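PDB 2PO3: 4-dehydrase from Streptomyces venezuelae, which takes part in desosamine biosynthesis, probably as a pyridoxal-phosphate-dependent aminotransferase that works on a TDP-linked sugar. Local coordinates for residues F330-E336 against T351-A355; D122-L126 against H146-C152; G91-S97 against L112-A117. All coordinates share one frame; numbering follows the deposited sequence.

Contact 1 of 3, residues F330-E336 against T351-A355; sequences FSPGCHE and TERLA
His335 NE2 donates to Glu352 OE1 over 2.8 Å, in a bond with an N-H...O angle of 163°. Imidazole and carboxylate are only 11° from coplanar, and the oxygen accepts through its anti lone pair, the one turned from OE2. With CG set between its own backbone N and carbonyl carbon (chi1 71°), the ring is placed against the helix, with NE2 at Glu352, while ND1 is held by Ser97 OG. Glu336 CG sits over one face of the imidazole, near its rim, and Glu336 OE2 comes to 3.9 Å from Glu352 OE1, a like-charge approach that the histidine N-H probably eases. The 330-336 loop, closed by a 3-10 turn at 334-336, thus packs along helix 349-355 of this DegT/DnrJ/EryC1-family enzyme, and at its start Phe330 turns its ring off to touch the bound sugar-cofactor adduct. A leucine in place of His335 would probably leave Glu352 without its donor and Ser97 OG without its imidazole partner. Further along, Ala355 CB rests 3.4 Å from Phe330 O, and Ala355 O, bonded to Arg312, is met by Ser331 CB at 3.0 Å. Gly333 lets the backbone pass close, its CA 4.2 Å from Thr351 CG2, while Thr351 OG1 binds Asp118.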
ATOM      1  N   PHE A 330       5.513  -2.136  23.555  1.00 18.37           N
ATOM      2  CA  PHE A 330       5.823  -0.853  22.931  1.00 17.25           C
ATOM      3  C   PHE A 330       6.267   0.195  23.921  1.00 23.50           C
ATOM      4  O   PHE A 330       5.808   0.236  25.054  1.00 18.61           O
ATOM      5  CB  PHE A 330       4.646  -0.304  22.115  1.00 17.97           C
ATOM      6  CG  PHE A 330       4.240  -1.375  21.141  1.00 23.93           C
ATOM      7  CD1 PHE A 330       3.269  -2.308  21.497  1.00 20.76           C
ATOM      8  CD2 PHE A 330       4.853  -1.482  19.892  1.00 27.57           C
ATOM      9  CE1 PHE A 330       2.938  -3.337  20.616  1.00 31.32           C
ATOM     10  CE2 PHE A 330       4.520  -2.498  18.994  1.00 20.43           C
ATOM     11  CZ  PHE A 330       3.580  -3.446  19.378  1.00 25.16           C
ATOM     12  N   SER A 331       7.168   1.042  23.437  1.00 22.68           N
ATOM     13  CA  SER A 331       7.731   2.098  24.229  1.00 21.93           C
ATOM     14  C   SER A 331       8.347   3.119  23.302  1.00 26.23           C
ATOM     15  O   SER A 331       9.094   2.758  22.383  1.00 18.76           O
ATOM     16  CB  SER A 331       8.766   1.489  25.168  1.00 24.84           C
ATOM     17  OG  SER A 331       9.683   2.438  25.691  1.00 30.94           O
ATOM     18  N   PRO A 332       8.025   4.394  23.524  1.00 22.91           N
ATOM     19  CA  PRO A 332       7.130   4.803  24.571  1.00 20.10           C
ATOM     20  C   PRO A 332       5.699   4.706  24.043  1.00 25.74           C
ATOM     21  O   PRO A 332       5.503   4.232  22.930  1.00 20.51           O
ATOM     22  CB  PRO A 332       7.468   6.287  24.766  1.00 22.53           C
ATOM     23  CG  PRO A 332       8.070   6.803  23.477  1.00 28.19           C
ATOM     24  CD  PRO A 332       8.565   5.568  22.748  1.00 25.47           C
ATOM     25  N   GLY A 333       4.703   5.148  24.831  1.00 23.79           N
ATOM     26  CA  GLY A 333       3.301   5.169  24.417  1.00 13.91           C
ATOM     27  C   GLY A 333       3.258   6.137  23.232  1.00 22.11           C
ATOM     28  O   GLY A 333       4.146   6.974  23.078  1.00 17.97           O
ATOM     29  N   CYS A 334       2.268   6.025  22.362  1.00 19.76           N
ATOM     30  CA  CYS A 334       2.182   6.893  21.203  1.00 14.91           C
ATOM     31  C   CYS A 334       2.012   8.338  21.583  1.00 17.69           C
ATOM     32  O   CYS A 334       2.369   9.227  20.802  1.00 19.05           O
ATOM     33  CB  CYS A 334       0.989   6.469  20.332  1.00 16.33           C
ATOM     34  SG  CYS A 334       1.313   4.844  19.631  1.00 22.29           S
ATOM     35  N   HIS A 335       1.446   8.558  22.779  1.00 21.84           N
ATOM     36  CA  HIS A 335       1.207   9.927  23.220  1.00 21.98           C
ATOM     37  C   HIS A 335       2.486  10.709  23.386  1.00 27.29           C
ATOM     38  O   HIS A 335       2.490  11.908  23.608  1.00 34.47           O
ATOM     39  CB  HIS A 335       0.367   9.999  24.486  1.00 20.11           C
ATOM     40  CG  HIS A 335       1.092   9.536  25.702  1.00 26.52           C
ATOM     41  ND1 HIS A 335       1.360   8.191  25.941  1.00 25.05           N
ATOM     42  CD2 HIS A 335       1.594  10.241  26.746  1.00 30.74           C
ATOM     43  CE1 HIS A 335       1.993   8.110  27.104  1.00 22.64           C
ATOM     44  NE2 HIS A 335       2.154   9.324  27.618  1.00 26.25           N
ATOM     45  N   GLU A 336       3.586  10.002  23.281  1.00 23.88           N
ATOM     46  CA  GLU A 336       4.897  10.605  23.408  1.00 22.17           C
ATOM     47  C   GLU A 336       5.620  10.651  22.083  1.00 25.11           C
ATOM     48  O   GLU A 336       6.793  11.006  22.037  1.00 28.29           O
ATOM     49  CB  GLU A 336       5.779   9.850  24.410  1.00 22.89           C
ATOM     50  CG  GLU A 336       5.187   9.896  25.831  1.00 32.21           C
ATOM     51  CD  GLU A 336       6.225   9.736  26.901  1.00 30.72           C
ATOM     52  OE1 GLU A 336       7.272  10.368  26.928  1.00100.00           O
ATOM     53  OE2 GLU A 336       5.935   8.773  27.736  1.00 47.75           O
ATOM     54  N   THR A 351       0.033   3.179  31.256  1.00 13.25           N
ATOM     55  CA  THR A 351       0.683   3.090  29.993  1.00 16.06           C
ATOM     56  C   THR A 351       2.143   3.443  30.186  1.00 23.73           C
ATOM     57  O   THR A 351       3.075   2.753  29.782  1.00 18.87           O
ATOM     58  CB  THR A 351       0.060   4.137  29.066  1.00 16.17           C
ATOM     59  OG1 THR A 351      -1.251   3.699  28.754  1.00 19.54           O
ATOM     60  CG2 THR A 351       0.909   4.369  27.804  1.00  9.39           C
ATOM     61  N   GLU A 352       2.373   4.554  30.824  1.00 16.58           N
ATOM     62  CA  GLU A 352       3.772   4.898  30.967  1.00 21.05           C
ATOM     63  C   GLU A 352       4.586   3.918  31.768  1.00 22.03           C
ATOM     64  O   GLU A 352       5.757   3.694  31.529  1.00 22.60           O
ATOM     65  CB  GLU A 352       3.916   6.312  31.541  1.00 26.27           C
ATOM     66  CG  GLU A 352       3.013   7.288  30.778  1.00 22.85           C
ATOM     67  CD  GLU A 352       3.287   8.732  31.070  1.00 47.28           C
ATOM     68  OE1 GLU A 352       3.048   9.623  30.293  1.00 41.11           O
ATOM     69  OE2 GLU A 352       3.863   8.940  32.223  1.00 33.63           O
ATOM     70  N   ARG A 353       3.965   3.313  32.748  1.00 22.01           N
ATOM     71  CA  ARG A 353       4.709   2.382  33.550  1.00 25.32           C
ATOM     72  C   ARG A 353       5.024   1.086  32.819  1.00 24.63           C
ATOM     73  O   ARG A 353       6.109   0.505  32.952  1.00 19.28           O
ATOM     74  CB  ARG A 353       3.944   2.166  34.851  1.00 22.66           C
ATOM     75  CG  ARG A 353       4.595   1.256  35.860  1.00 30.54           C
ATOM     76  CD  ARG A 353       3.575   0.836  36.923  1.00 47.75           C
ATOM     77  NE  ARG A 353       3.951  -0.358  37.696  1.00 32.64           N
ATOM     78  CZ  ARG A 353       3.856  -1.605  37.242  1.00 59.34           C
ATOM     79  NH1 ARG A 353       3.409  -1.886  36.008  1.00 37.87           N
ATOM     80  NH2 ARG A 353       4.224  -2.596  38.051  1.00 45.58           N
ATOM     81  N   LEU A 354       4.072   0.610  32.043  1.00 17.49           N
ATOM     82  CA  LEU A 354       4.282  -0.638  31.315  1.00 14.37           C
ATOM     83  C   LEU A 354       5.271  -0.418  30.199  1.00 11.53           C
ATOM     84  O   LEU A 354       6.177  -1.209  29.939  1.00 20.23           O
ATOM     85  CB  LEU A 354       2.934  -1.089  30.710  1.00 22.48           C
ATOM     86  CG  LEU A 354       2.885  -2.448  29.989  1.00 28.20           C
ATOM     87  CD1 LEU A 354       3.457  -3.535  30.889  1.00 18.93           C
ATOM     88  CD2 LEU A 354       1.435  -2.797  29.709  1.00 12.47           C
ATOM     89  N   ALA A 355       5.093   0.696  29.525  1.00 19.24           N
ATOM     90  CA  ALA A 355       5.977   0.997  28.411  1.00 15.37           C
ATOM     91  C   ALA A 355       7.398   0.984  28.795  1.00 13.18           C
ATOM     92  O   ALA A 355       8.262   0.686  27.971  1.00 22.05           O
ATOM     93  CB  ALA A 355       5.715   2.326  27.773  1.00 18.01           C
TER

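Contact 2 of 3, residues D122-L126 against H146-C152; sequences DTGNL and HLWGRPC
Asn125 reaches into the 146-152 loop and ties two of its points together with one amide. OD1 accepts from Leu147 N at 3.1 Å, a fairly straight bond (158°), while ND2 donates to Arg150 O at 2.9 Å, approaching that carbonyl from well above its plane. The side chain gets there with CG beside its own backbone N (chi1 -72°), and Cys152 SG packs alongside, 4.0 Å from Asn125 CG. Arg150 answers in the other direction: its extended chain carries NH1 to Thr123 O, 2.8 Å away, the oxygen lying at the guanidinium edge. Between these bonds Leu147 CD2 presses on Gly124 O at 3.4 Å, and a beta carbon on Gly124 would head for the same methyl. Both segments are loops that follow parallel strands of the sheet, 113-117 and 139-145, which have strand 92-96 between them, and the Leu147 side chain is about 6 Å from the bound ligand. Behind this first shell, Thr123 OG1 accepts from Asn125 N at 3.0 Å, an ST turn that sets the asparagine's backbone. Within 146-152, Cys152 N donates to His146 ND1 at 3.1 Å, and His146 NE2 is bonded to Glu192. The guanidinium has one face over Trp148 CE3 and gives NE to His288; the indole, covered over its centre by Leu147 CG, sends NE1 to Tyr329 O.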
ATOM      1  N   ASP A 122      -3.853  -4.576  34.487  1.00 28.45           N
ATOM      2  CA  ASP A 122      -3.884  -6.024  34.582  1.00 28.23           C
ATOM      3  C   ASP A 122      -3.950  -6.741  33.270  1.00 26.26           C
ATOM      4  O   ASP A 122      -3.746  -7.952  33.205  1.00 28.66           O
ATOM      5  CB  ASP A 122      -5.008  -6.525  35.516  1.00 35.12           C
ATOM      6  CG  ASP A 122      -4.879  -6.079  36.960  1.00 87.77           C
ATOM      7  OD1 ASP A 122      -3.807  -5.816  37.490  1.00 97.39           O
ATOM      8  OD2 ASP A 122      -6.031  -5.994  37.588  1.00100.00           O
ATOM      9  N   THR A 123      -4.239  -5.988  32.228  1.00 21.30           N
ATOM     10  CA  THR A 123      -4.353  -6.603  30.927  1.00 22.24           C
ATOM     11  C   THR A 123      -3.417  -6.007  29.891  1.00 26.87           C
ATOM     12  O   THR A 123      -2.870  -6.700  29.030  1.00 28.76           O
ATOM     13  CB  THR A 123      -5.803  -6.544  30.416  1.00 15.60           C
ATOM     14  OG1 THR A 123      -6.123  -5.207  30.049  1.00 23.11           O
ATOM     15  CG2 THR A 123      -6.733  -6.963  31.553  1.00 25.22           C
ATOM     16  N   GLY A 124      -3.246  -4.706  29.969  1.00 16.44           N
ATOM     17  CA  GLY A 124      -2.395  -4.020  29.030  1.00 13.99           C
ATOM     18  C   GLY A 124      -3.218  -3.418  27.919  1.00 18.73           C
ATOM     19  O   GLY A 124      -2.647  -2.730  27.053  1.00 22.94           O
ATOM     20  N   ASN A 125      -4.537  -3.705  27.973  1.00 20.58           N
ATOM     21  CA  ASN A 125      -5.540  -3.250  27.003  1.00 24.80           C
ATOM     22  C   ASN A 125      -6.323  -2.013  27.442  1.00 26.22           C
ATOM     23  O   ASN A 125      -6.431  -1.707  28.632  1.00 23.67           O
ATOM     24  CB  ASN A 125      -6.514  -4.386  26.619  1.00 12.21           C
ATOM     25  CG  ASN A 125      -5.822  -5.413  25.754  1.00 27.92           C
ATOM     26  OD1 ASN A 125      -4.926  -5.020  25.007  1.00 22.27           O
ATOM     27  ND2 ASN A 125      -6.192  -6.699  25.841  1.00 17.65           N
ATOM     28  N   LEU A 126      -6.885  -1.300  26.453  1.00 19.47           N
ATOM     29  CA  LEU A 126      -7.678  -0.101  26.695  1.00 16.50           C
ATOM     30  C   LEU A 126      -8.745  -0.316  27.774  1.00 25.57           C
ATOM     31  O   LEU A 126      -9.581  -1.220  27.667  1.00 20.24           O
ATOM     32  CB  LEU A 126      -8.384   0.297  25.385  1.00 16.37           C
ATOM     33  CG  LEU A 126      -9.143   1.614  25.457  1.00 23.23           C
ATOM     34  CD1 LEU A 126      -8.176   2.780  25.655  1.00 21.72           C
ATOM     35  CD2 LEU A 126      -9.874   1.786  24.134  1.00 21.23           C
ATOM     36  N   HIS A 146      -5.774  -5.284  20.427  1.00 18.37           N
ATOM     37  CA  HIS A 146      -5.616  -6.540  21.160  1.00 18.57           C
ATOM     38  C   HIS A 146      -4.115  -6.644  21.311  1.00 25.29           C
ATOM     39  O   HIS A 146      -3.439  -7.174  20.415  1.00 21.44           O
ATOM     40  CB  HIS A 146      -6.106  -7.751  20.339  1.00 12.94           C
ATOM     41  CG  HIS A 146      -7.534  -7.587  19.938  1.00 17.50           C
ATOM     42  ND1 HIS A 146      -8.477  -7.137  20.845  1.00 20.31           N
ATOM     43  CD2 HIS A 146      -8.159  -7.847  18.767  1.00 19.73           C
ATOM     44  CE1 HIS A 146      -9.638  -7.116  20.199  1.00 22.02           C
ATOM     45  NE2 HIS A 146      -9.490  -7.534  18.954  1.00 19.53           N
ATOM     46  N   LEU A 147      -3.600  -6.089  22.409  1.00 21.33           N
ATOM     47  CA  LEU A 147      -2.164  -6.065  22.664  1.00 22.39           C
ATOM     48  C   LEU A 147      -1.449  -7.417  22.762  1.00 16.21           C
ATOM     49  O   LEU A 147      -1.702  -8.198  23.660  1.00 18.55           O
ATOM     50  CB  LEU A 147      -1.846  -5.126  23.846  1.00 22.69           C
ATOM     51  CG  LEU A 147      -0.375  -4.702  23.922  1.00 25.38           C
ATOM     52  CD1 LEU A 147       0.013  -3.773  22.764  1.00 20.81           C
ATOM     53  CD2 LEU A 147      -0.065  -4.059  25.283  1.00 19.57           C
ATOM     54  N   TRP A 148      -0.515  -7.693  21.856  1.00 12.56           N
ATOM     55  CA  TRP A 148       0.176  -8.980  21.920  1.00 22.05           C
ATOM     56  C   TRP A 148      -0.793 -10.145  21.682  1.00 19.85           C
ATOM     57  O   TRP A 148      -0.564 -11.299  22.055  1.00 17.29           O
ATOM     58  CB  TRP A 148       0.965  -9.209  23.232  1.00 20.97           C
ATOM     59  CG  TRP A 148       1.888  -8.081  23.559  1.00 17.90           C
ATOM     60  CD1 TRP A 148       2.715  -7.374  22.712  1.00 21.97           C
ATOM     61  CD2 TRP A 148       2.021  -7.498  24.830  1.00 15.56           C
ATOM     62  NE1 TRP A 148       3.391  -6.403  23.395  1.00 15.42           N
ATOM     63  CE2 TRP A 148       2.970  -6.452  24.706  1.00 21.38           C
ATOM     64  CE3 TRP A 148       1.420  -7.769  26.052  1.00 18.92           C
ATOM     65  CZ2 TRP A 148       3.348  -5.706  25.828  1.00 24.78           C
ATOM     66  CZ3 TRP A 148       1.802  -7.024  27.151  1.00 20.11           C
ATOM     67  CH2 TRP A 148       2.731  -5.993  27.036  1.00 21.29           C
ATOM     68  N   GLY A 149      -1.900  -9.815  21.025  1.00 21.07           N
ATOM     69  CA  GLY A 149      -2.893 -10.801  20.730  1.00 26.20           C
ATOM     70  C   GLY A 149      -3.927 -10.956  21.842  1.00 30.01           C
ATOM     71  O   GLY A 149      -4.855 -11.702  21.644  1.00 23.18           O
ATOM     72  N   ARG A 150      -3.806 -10.290  22.999  1.00 20.47           N
ATOM     73  CA  ARG A 150      -4.831 -10.448  24.021  1.00 18.08           C
ATOM     74  C   ARG A 150      -6.053  -9.624  23.677  1.00 26.14           C
ATOM     75  O   ARG A 150      -6.012  -8.400  23.472  1.00 26.24           O
ATOM     76  CB  ARG A 150      -4.391 -10.170  25.462  1.00 17.00           C
ATOM     77  CG  ARG A 150      -2.926 -10.486  25.722  1.00 21.18           C
ATOM     78  CD  ARG A 150      -2.345  -9.600  26.822  1.00 21.70           C
ATOM     79  NE  ARG A 150      -1.195 -10.258  27.424  1.00 19.74           N
ATOM     80  CZ  ARG A 150      -0.739  -9.955  28.630  1.00 30.31           C
ATOM     81  NH1 ARG A 150      -1.309  -9.013  29.362  1.00 11.94           N
ATOM     82  NH2 ARG A 150       0.307 -10.609  29.121  1.00 23.96           N
ATOM     83  N   PRO A 151      -7.188 -10.297  23.629  1.00 20.88           N
ATOM     84  CA  PRO A 151      -8.353  -9.511  23.291  1.00 18.60           C
ATOM     85  C   PRO A 151      -8.751  -8.506  24.332  1.00 19.99           C
ATOM     86  O   PRO A 151      -8.635  -8.737  25.523  1.00 24.84           O
ATOM     87  CB  PRO A 151      -9.475 -10.498  22.990  1.00 19.74           C
ATOM     88  CG  PRO A 151      -8.782 -11.826  22.732  1.00 25.34           C
ATOM     89  CD  PRO A 151      -7.470 -11.758  23.519  1.00 22.19           C
ATOM     90  N   CYS A 152      -9.225  -7.374  23.880  1.00 19.80           N
ATOM     91  CA  CYS A 152      -9.763  -6.305  24.736  1.00 29.30           C
ATOM     92  C   CYS A 152     -11.063  -6.756  25.401  1.00 31.89           C
ATOM     93  O   CYS A 152     -11.594  -7.822  25.055  1.00 21.68           O
ATOM     94  CB  CYS A 152     -10.124  -5.085  23.888  1.00 22.61           C
ATOM     95  SG  CYS A 152      -8.676  -4.241  23.159  1.00 22.08           S
TER

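Contact 3 of 3, residues G91-S97 against L112-A117; sequences GEVIMPS and LTPVFA
Glu92 to Met95 pair in parallel with Thr113 to Phe116, the two strands of a beta-alpha-beta unit whose connecting helix is 102-109. The ladder runs through the odd-numbered residues of both strands: Val93 N donates to Thr113 O at 2.8 Å, Met95 N to Val115 O at 2.8 Å, and Ala117 N to Met95 O at 3.1 Å. Pro114, which has no N-H to give, falls at a place where this ladder needs none, on one of the two outermost strands of the sheet within the chain. CA-H...O contacts fill in between, the straightest from Phe116 CA to Met95 O (166°). Among the side chains, Glu92, Ile94, Thr113 and Val115 share one face; the Glu92 chain passes Val115 CG2 on its way to a salt bridge with Arg138. On the other face, Met95 SD lies beside Pro114 CB, 3.9 Å away, and the bend at chi3 (64°) keeps the CE methyl near the same carbon, while CG lies 3.7 Å from Phe116 CE2. The sulfur meets the Phe116 ring obliquely, a Met-aromatic contact, and helix 102-109 covers this face through Pro104. Past the ladder the chain segments diverge, and a water links them, accepting from Ser97 N at 2.8 Å and donating to Ala117 O at 2.9 Å.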
ATOM      1  N   GLY A  91     -13.616  13.575  13.100  1.00 22.95           N
ATOM      2  CA  GLY A  91     -13.068  14.086  14.338  1.00 22.62           C
ATOM      3  C   GLY A  91     -12.124  13.217  15.138  1.00 32.84           C
ATOM      4  O   GLY A  91     -11.031  12.874  14.684  1.00 25.50           O
ATOM      5  N   GLU A  92     -12.578  12.903  16.345  1.00 23.78           N
ATOM      6  CA  GLU A  92     -11.803  12.154  17.296  1.00 18.18           C
ATOM      7  C   GLU A  92     -12.092  10.700  17.401  1.00 18.89           C
ATOM      8  O   GLU A  92     -13.252  10.276  17.316  1.00 19.49           O
ATOM      9  CB  GLU A  92     -12.052  12.777  18.697  1.00 21.00           C
ATOM     10  CG  GLU A  92     -11.475  14.202  18.803  1.00 19.84           C
ATOM     11  CD  GLU A  92     -11.782  14.899  20.100  1.00 17.44           C
ATOM     12  OE1 GLU A  92     -12.302  14.365  21.064  1.00 32.06           O
ATOM     13  OE2 GLU A  92     -11.427  16.155  20.054  1.00 33.30           O
ATOM     14  N   VAL A  93     -10.987   9.987  17.634  1.00 25.28           N
ATOM     15  CA  VAL A  93     -11.020   8.546  17.817  1.00 28.45           C
ATOM     16  C   VAL A  93     -10.273   8.146  19.081  1.00 21.08           C
ATOM     17  O   VAL A  93      -9.077   8.386  19.269  1.00 22.61           O
ATOM     18  CB  VAL A  93     -10.584   7.734  16.608  1.00 26.93           C
ATOM     19  CG1 VAL A  93     -10.694   6.240  16.948  1.00 20.32           C
ATOM     20  CG2 VAL A  93     -11.442   8.096  15.393  1.00 19.92           C
ATOM     21  N   ILE A  94     -11.017   7.542  19.973  1.00 17.62           N
ATOM     22  CA  ILE A  94     -10.421   7.151  21.202  1.00 22.50           C
ATOM     23  C   ILE A  94      -9.708   5.823  21.060  1.00 23.44           C
ATOM     24  O   ILE A  94     -10.276   4.857  20.570  1.00 20.34           O
ATOM     25  CB  ILE A  94     -11.492   7.078  22.274  1.00 29.33           C
ATOM     26  CG1 ILE A  94     -11.984   8.496  22.596  1.00 17.86           C
ATOM     27  CG2 ILE A  94     -10.916   6.365  23.516  1.00 30.11           C
ATOM     28  CD1 ILE A  94     -13.209   8.555  23.531  1.00 17.83           C
ATOM     29  N   MET A  95      -8.473   5.804  21.537  1.00 20.33           N
ATOM     30  CA  MET A  95      -7.645   4.621  21.458  1.00 20.32           C
ATOM     31  C   MET A  95      -6.512   4.577  22.504  1.00 24.92           C
ATOM     32  O   MET A  95      -6.090   5.590  23.092  1.00 26.10           O
ATOM     33  CB  MET A  95      -7.034   4.595  20.024  1.00 21.78           C
ATOM     34  CG  MET A  95      -6.052   5.762  19.764  1.00 19.14           C
ATOM     35  SD  MET A  95      -5.208   5.772  18.129  1.00 19.38           S
ATOM     36  CE  MET A  95      -6.605   5.982  17.024  1.00 14.13           C
ATOM     37  N   PRO A  96      -5.946   3.387  22.734  1.00 18.93           N
ATOM     38  CA  PRO A  96      -4.852   3.366  23.687  1.00 22.14           C
ATOM     39  C   PRO A  96      -3.597   4.074  23.122  1.00 19.45           C
ATOM     40  O   PRO A  96      -3.401   4.310  21.920  1.00 21.15           O
ATOM     41  CB  PRO A  96      -4.544   1.883  23.970  1.00 22.44           C
ATOM     42  CG  PRO A  96      -5.104   1.111  22.780  1.00 20.11           C
ATOM     43  CD  PRO A  96      -6.100   2.043  22.092  1.00 10.80           C
ATOM     44  N   SER A  97      -2.728   4.454  24.019  1.00 19.13           N
ATOM     45  CA  SER A  97      -1.491   5.082  23.641  1.00 14.25           C
ATOM     46  C   SER A  97      -0.485   3.931  23.674  1.00 15.85           C
ATOM     47  O   SER A  97       0.610   3.954  23.127  1.00 17.23           O
ATOM     48  CB  SER A  97      -1.168   6.136  24.687  1.00 19.16           C
ATOM     49  OG  SER A  97       0.233   6.350  24.681  1.00 15.32           O
ATOM     50  N   LEU A 112      -7.742  12.378  10.860  1.00 21.59           N
ATOM     51  CA  LEU A 112      -8.500  12.185  12.090  1.00 17.98           C
ATOM     52  C   LEU A 112      -7.687  12.596  13.327  1.00 21.98           C
ATOM     53  O   LEU A 112      -6.496  12.933  13.255  1.00 22.19           O
ATOM     54  CB  LEU A 112      -9.165  10.798  12.257  1.00 20.26           C
ATOM     55  CG  LEU A 112     -10.202  10.510  11.179  1.00 21.40           C
ATOM     56  CD1 LEU A 112     -10.374   9.006  11.045  1.00 20.61           C
ATOM     57  CD2 LEU A 112     -11.547  11.103  11.578  1.00 19.16           C
ATOM     58  N   THR A 113      -8.331  12.556  14.494  1.00 19.57           N
ATOM     59  CA  THR A 113      -7.695  12.959  15.748  1.00 20.97           C
ATOM     60  C   THR A 113      -7.709  11.886  16.812  1.00 24.30           C
ATOM     61  O   THR A 113      -8.721  11.607  17.530  1.00 24.64           O
ATOM     62  CB  THR A 113      -8.435  14.198  16.335  1.00 43.59           C
ATOM     63  OG1 THR A 113      -8.476  15.225  15.385  1.00 30.51           O
ATOM     64  CG2 THR A 113      -7.800  14.713  17.633  1.00 24.51           C
ATOM     65  N   PRO A 114      -6.541  11.257  16.926  1.00 27.25           N
ATOM     66  CA  PRO A 114      -6.447  10.222  17.918  1.00 26.44           C
ATOM     67  C   PRO A 114      -6.640  10.798  19.317  1.00 30.19           C
ATOM     68  O   PRO A 114      -6.098  11.862  19.638  1.00 21.82           O
ATOM     69  CB  PRO A 114      -5.022   9.697  17.793  1.00 22.33           C
ATOM     70  CG  PRO A 114      -4.498  10.096  16.425  1.00 21.31           C
ATOM     71  CD  PRO A 114      -5.374  11.250  15.989  1.00 21.23           C
ATOM     72  N   VAL A 115      -7.407  10.100  20.138  1.00 21.99           N
ATOM     73  CA  VAL A 115      -7.601  10.538  21.507  1.00 25.59           C
ATOM     74  C   VAL A 115      -7.233   9.393  22.443  1.00 22.13           C
ATOM     75  O   VAL A 115      -7.921   8.370  22.508  1.00 22.51           O
ATOM     76  CB  VAL A 115      -8.933  11.217  21.832  1.00 29.30           C
ATOM     77  CG1 VAL A 115      -8.944  11.480  23.334  1.00 33.63           C
ATOM     78  CG2 VAL A 115      -9.073  12.568  21.110  1.00 23.66           C
ATOM     79  N   PHE A 116      -6.120   9.588  23.137  1.00 15.62           N
ATOM     80  CA  PHE A 116      -5.526   8.605  24.070  1.00 14.24           C
ATOM     81  C   PHE A 116      -6.134   8.410  25.473  1.00 24.39           C
ATOM     82  O   PHE A 116      -6.315   9.344  26.276  1.00 27.28           O
ATOM     83  CB  PHE A 116      -3.991   8.764  24.166  1.00 19.33           C
ATOM     84  CG  PHE A 116      -3.327   8.635  22.822  1.00 23.85           C
ATOM     85  CD1 PHE A 116      -2.581   9.686  22.276  1.00 20.25           C
ATOM     86  CD2 PHE A 116      -3.453   7.438  22.111  1.00 28.86           C
ATOM     87  CE1 PHE A 116      -1.940   9.555  21.038  1.00 20.22           C
ATOM     88  CE2 PHE A 116      -2.836   7.304  20.865  1.00 27.98           C
ATOM     89  CZ  PHE A 116      -2.087   8.359  20.329  1.00 22.97           C
ATOM     90  N   ALA A 117      -6.450   7.146  25.776  1.00 20.92           N
ATOM     91  CA  ALA A 117      -6.987   6.747  27.082  1.00 32.73           C
ATOM     92  C   ALA A 117      -6.112   5.616  27.668  1.00 34.41           C
ATOM     93  O   ALA A 117      -5.555   4.806  26.922  1.00 30.27           O
ATOM     94  CB  ALA A 117      -8.487   6.458  27.063  1.00 36.87           C
TER
HETATM   95  O   HOH W   1      -2.978   3.581  26.710  1.00 17.40           O

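How the contacts relate
Contact 2 lies deepest, its centre about 10 Å from that of the chain; contact 1 is partly buried, with Glu352 at the surface, and contact 3, though mostly buried, is farthest from the centre. Their chemistry follows: regular backbone pairing in contact 3, side-chain-to-backbone bonds joining two loops in contact 2, and a loop held to a helix by a histidine-carboxylate bond in contact 1. Strand 113-117 of contact 3 runs on into the 122-126 loop of contact 2, though the two have no segment in common, and Leu126 CD1 packs 3.5 Å from Ala117 O. Contact 1 borders both: Cys334 CB meets Phe116 CZ at 3.6 Å, and Phe330 CE1 meets Leu147 CD1 at 3.7 Å.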